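PDB 4ZCF: restriction endonuclease EcoP15I, modification subunit from Escherichia coli, which methylates one adenine of the DNA site 5'-CAGCAG-3' with S-adenosyl-L-methionine as methyl donor, and partners the Res subunit in DNA restriction. Local coordinates for residues L224-A229 with E240-I245. Sequence-based numbering, arbitrary orientation.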
loop_
_atom_site.group_PDB
_atom_site.type_symbol
_atom_site.label_atom_id
_atom_site.label_comp_id
_atom_site.label_asym_id
_atom_site.label_seq_id
_atom_site.Cartn_x
_atom_site.Cartn_y
_atom_site.Cartn_z
ATOM N N LEU A 224 -11.634 -6.010 -4.236
ATOM C CA LEU A 224 -12.845 -6.054 -5.034
ATOM C C LEU A 224 -13.172 -7.508 -5.326
ATOM O O LEU A 224 -12.275 -8.335 -5.481
ATOM C CB LEU A 224 -12.688 -5.271 -6.358
ATOM C CG LEU A 224 -12.127 -3.844 -6.268
ATOM C CD1 LEU A 224 -11.507 -3.416 -7.613
ATOM C CD2 LEU A 224 -13.212 -2.848 -5.837
ATOM N N VAL A 225 -14.475 -7.814 -5.365
ATOM C CA VAL A 225 -14.985 -9.157 -5.632
ATOM C C VAL A 225 -15.595 -9.154 -6.990
ATOM O O VAL A 225 -16.532 -8.409 -7.245
ATOM C CB VAL A 225 -15.923 -9.651 -4.506
ATOM C CG1 VAL A 225 -16.679 -10.908 -4.909
ATOM C CG2 VAL A 225 -15.130 -9.875 -3.210
ATOM N N TRP A 226 -14.973 -9.882 -7.907
ATOM C CA TRP A 226 -15.461 -10.004 -9.283
ATOM C C TRP A 226 -16.264 -11.317 -9.436
ATOM O O TRP A 226 -15.676 -12.396 -9.465
ATOM C CB TRP A 226 -14.294 -9.897 -10.312
ATOM C CG TRP A 226 -14.726 -9.888 -11.757
ATOM C CD1 TRP A 226 -15.878 -9.367 -12.267
ATOM C CD2 TRP A 226 -13.988 -10.391 -12.873
ATOM N NE1 TRP A 226 -15.958 -9.624 -13.613
ATOM C CE2 TRP A 226 -14.787 -10.198 -14.026
ATOM C CE3 TRP A 226 -12.734 -11.026 -13.014
ATOM C CZ2 TRP A 226 -14.365 -10.594 -15.308
ATOM C CZ3 TRP A 226 -12.314 -11.421 -14.279
ATOM C CH2 TRP A 226 -13.121 -11.209 -15.410
ATOM N N LYS A 227 -17.608 -11.212 -9.430
ATOM C CA LYS A 227 -18.511 -12.346 -9.650
ATOM C C LYS A 227 -18.635 -12.436 -11.191
ATOM O O LYS A 227 -19.335 -11.637 -11.824
ATOM C CB LYS A 227 -19.841 -12.156 -8.890
ATOM C CG LYS A 227 -21.022 -12.923 -9.466
ATOM C CD LYS A 227 -21.265 -14.259 -8.852
ATOM C CE LYS A 227 -22.574 -14.828 -9.369
ATOM N NZ LYS A 227 -22.613 -15.034 -10.849
ATOM N N ASN A 228 -17.829 -13.346 -11.778
ATOM C CA ASN A 228 -17.585 -13.507 -13.207
ATOM C C ASN A 228 -17.984 -14.830 -13.840
ATOM O O ASN A 228 -17.785 -15.014 -15.045
ATOM C CB ASN A 228 -16.085 -13.275 -13.441
ATOM C CG ASN A 228 -15.169 -14.313 -12.836
ATOM O OD1 ASN A 228 -15.476 -14.937 -11.828
ATOM N ND2 ASN A 228 -13.997 -14.524 -13.443
ATOM N N ALA A 229 -18.485 -15.775 -13.034
ATOM C CA ALA A 229 -18.865 -17.111 -13.510
ATOM C C ALA A 229 -20.238 -17.514 -12.995
ATOM O O ALA A 229 -20.738 -16.912 -12.039
ATOM C CB ALA A 229 -17.826 -18.139 -13.083
ATOM N N GLU A 240 -18.002 -18.849 -8.013
ATOM C CA GLU A 240 -18.436 -17.953 -9.072
ATOM C C GLU A 240 -17.750 -16.584 -9.011
ATOM O O GLU A 240 -18.143 -15.653 -9.722
ATOM C CB GLU A 240 -19.963 -17.813 -8.994
ATOM C CG GLU A 240 -20.698 -19.088 -9.401
ATOM C CD GLU A 240 -22.204 -19.032 -9.271
ATOM O OE1 GLU A 240 -22.708 -18.330 -8.367
ATOM O OE2 GLU A 240 -22.887 -19.702 -10.071
ATOM N N HIS A 241 -16.676 -16.487 -8.206
ATOM C CA HIS A 241 -15.963 -15.246 -8.046
ATOM C C HIS A 241 -14.447 -15.392 -7.880
ATOM O O HIS A 241 -13.921 -16.462 -7.556
ATOM C CB HIS A 241 -16.572 -14.415 -6.894
ATOM C CG HIS A 241 -16.084 -14.794 -5.523
ATOM N ND1 HIS A 241 -16.672 -15.814 -4.808
ATOM C CD2 HIS A 241 -15.084 -14.259 -4.774
ATOM C CE1 HIS A 241 -16.023 -15.874 -3.654
ATOM N NE2 HIS A 241 -15.056 -14.963 -3.588
ATOM N N GLU A 242 -13.767 -14.271 -8.079
ATOM C CA GLU A 242 -12.351 -14.087 -7.842
ATOM C C GLU A 242 -12.151 -12.660 -7.298
ATOM O O GLU A 242 -13.125 -11.978 -6.976
ATOM C CB GLU A 242 -11.522 -14.401 -9.088
ATOM C CG GLU A 242 -12.108 -13.908 -10.399
ATOM C CD GLU A 242 -11.111 -14.082 -11.516
ATOM O OE1 GLU A 242 -11.068 -15.187 -12.104
ATOM O OE2 GLU A 242 -10.310 -13.145 -11.735
ATOM N N TYR A 243 -10.920 -12.220 -7.172
ATOM C CA TYR A 243 -10.630 -10.936 -6.541
ATOM C C TYR A 243 -9.725 -10.028 -7.339
ATOM O O TYR A 243 -9.070 -10.454 -8.270
ATOM C CB TYR A 243 -10.009 -11.167 -5.133
ATOM C CG TYR A 243 -10.685 -12.235 -4.289
ATOM C CD1 TYR A 243 -11.731 -11.914 -3.430
ATOM C CD2 TYR A 243 -10.258 -13.560 -4.332
ATOM C CE1 TYR A 243 -12.375 -12.895 -2.672
ATOM C CE2 TYR A 243 -10.892 -14.552 -3.572
ATOM C CZ TYR A 243 -11.936 -14.208 -2.727
ATOM O OH TYR A 243 -12.568 -15.165 -1.970
ATOM N N ILE A 244 -9.689 -8.772 -6.939
ATOM C CA ILE A 244 -8.823 -7.701 -7.419
ATOM C C ILE A 244 -8.351 -6.966 -6.145
ATOM O O ILE A 244 -9.145 -6.261 -5.521
ATOM C CB ILE A 244 -9.478 -6.757 -8.477
ATOM C CG1 ILE A 244 -10.140 -7.598 -9.639
ATOM C CG2 ILE A 244 -8.437 -5.721 -9.010
ATOM C CD1 ILE A 244 -10.872 -6.878 -10.773
ATOM N N ILE A 245 -7.093 -7.231 -5.717
ATOM C CA ILE A 245 -6.471 -6.568 -4.572
ATOM C C ILE A 245 -5.929 -5.202 -5.053
ATOM O O ILE A 245 -5.428 -5.107 -6.162
ATOM C CB ILE A 245 -5.439 -7.423 -3.777
ATOM C CG1 ILE A 245 -4.054 -7.371 -4.372
ATOM C CG2 ILE A 245 -5.896 -8.872 -3.527
ATOM C CD1 ILE A 245 -3.011 -7.711 -3.359
#
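Leu-224 and Ile-244 form a hydrogen-bonded antiparallel pair, the Leu-224 N to Ile-244 O bond being 2.8 Å and nearly straight. Trp-226 and Glu-242 form the next such pair, with Trp-226 N 2.9 Å from Glu-242 O. Where strand 220-227 ends, pairing frays: Glu-240 O accepts two weak bonds, from Asn-228 N and Ala-229 N. Lys-227, bent at its second torsion (94°), runs alongside Glu-240 and donates a hydrogen bond from NZ to Ala-229 O (2.9 Å). Its NZ stays 4.1 Å from Glu-240 OE1, beyond a salt bridge; that carboxylate is held by Ser-389 and Lys-387 of the second subunit. A methionine in place of Lys-227 would probably leave Ala-229 O without its ammonium donor and the turn after the strand freer to move.

On the face bearing Trp-226, the Glu-242 carboxylate stands almost perpendicular to the indole (82°) and brings OE2 to the ring edge, 3.5 Å from CE3; Tyr-126 hydrogen-bonds the same oxygen. Asn-228 CB lies over the centre of the indole. Further along, Leu-224 CD1 rests 4.0 Å from Ile-244 CB, and both side chains meet helix 420-430. On the other face Val-225 spreads its methyls, CG1 to His-241 CD2 (3.7 Å) and CG2 to Tyr-243 CD1. These neighbouring antiparallel strands lie near one edge of the methyltransferase sheet. Aliphatic packing of Leu-224 on Ile-244 lies at one end, a ring and a carboxylate meet in the middle, and the polar groups of Glu-240 and His-241 bond across to the second Mod subunit, joining this end of the strand pair to it.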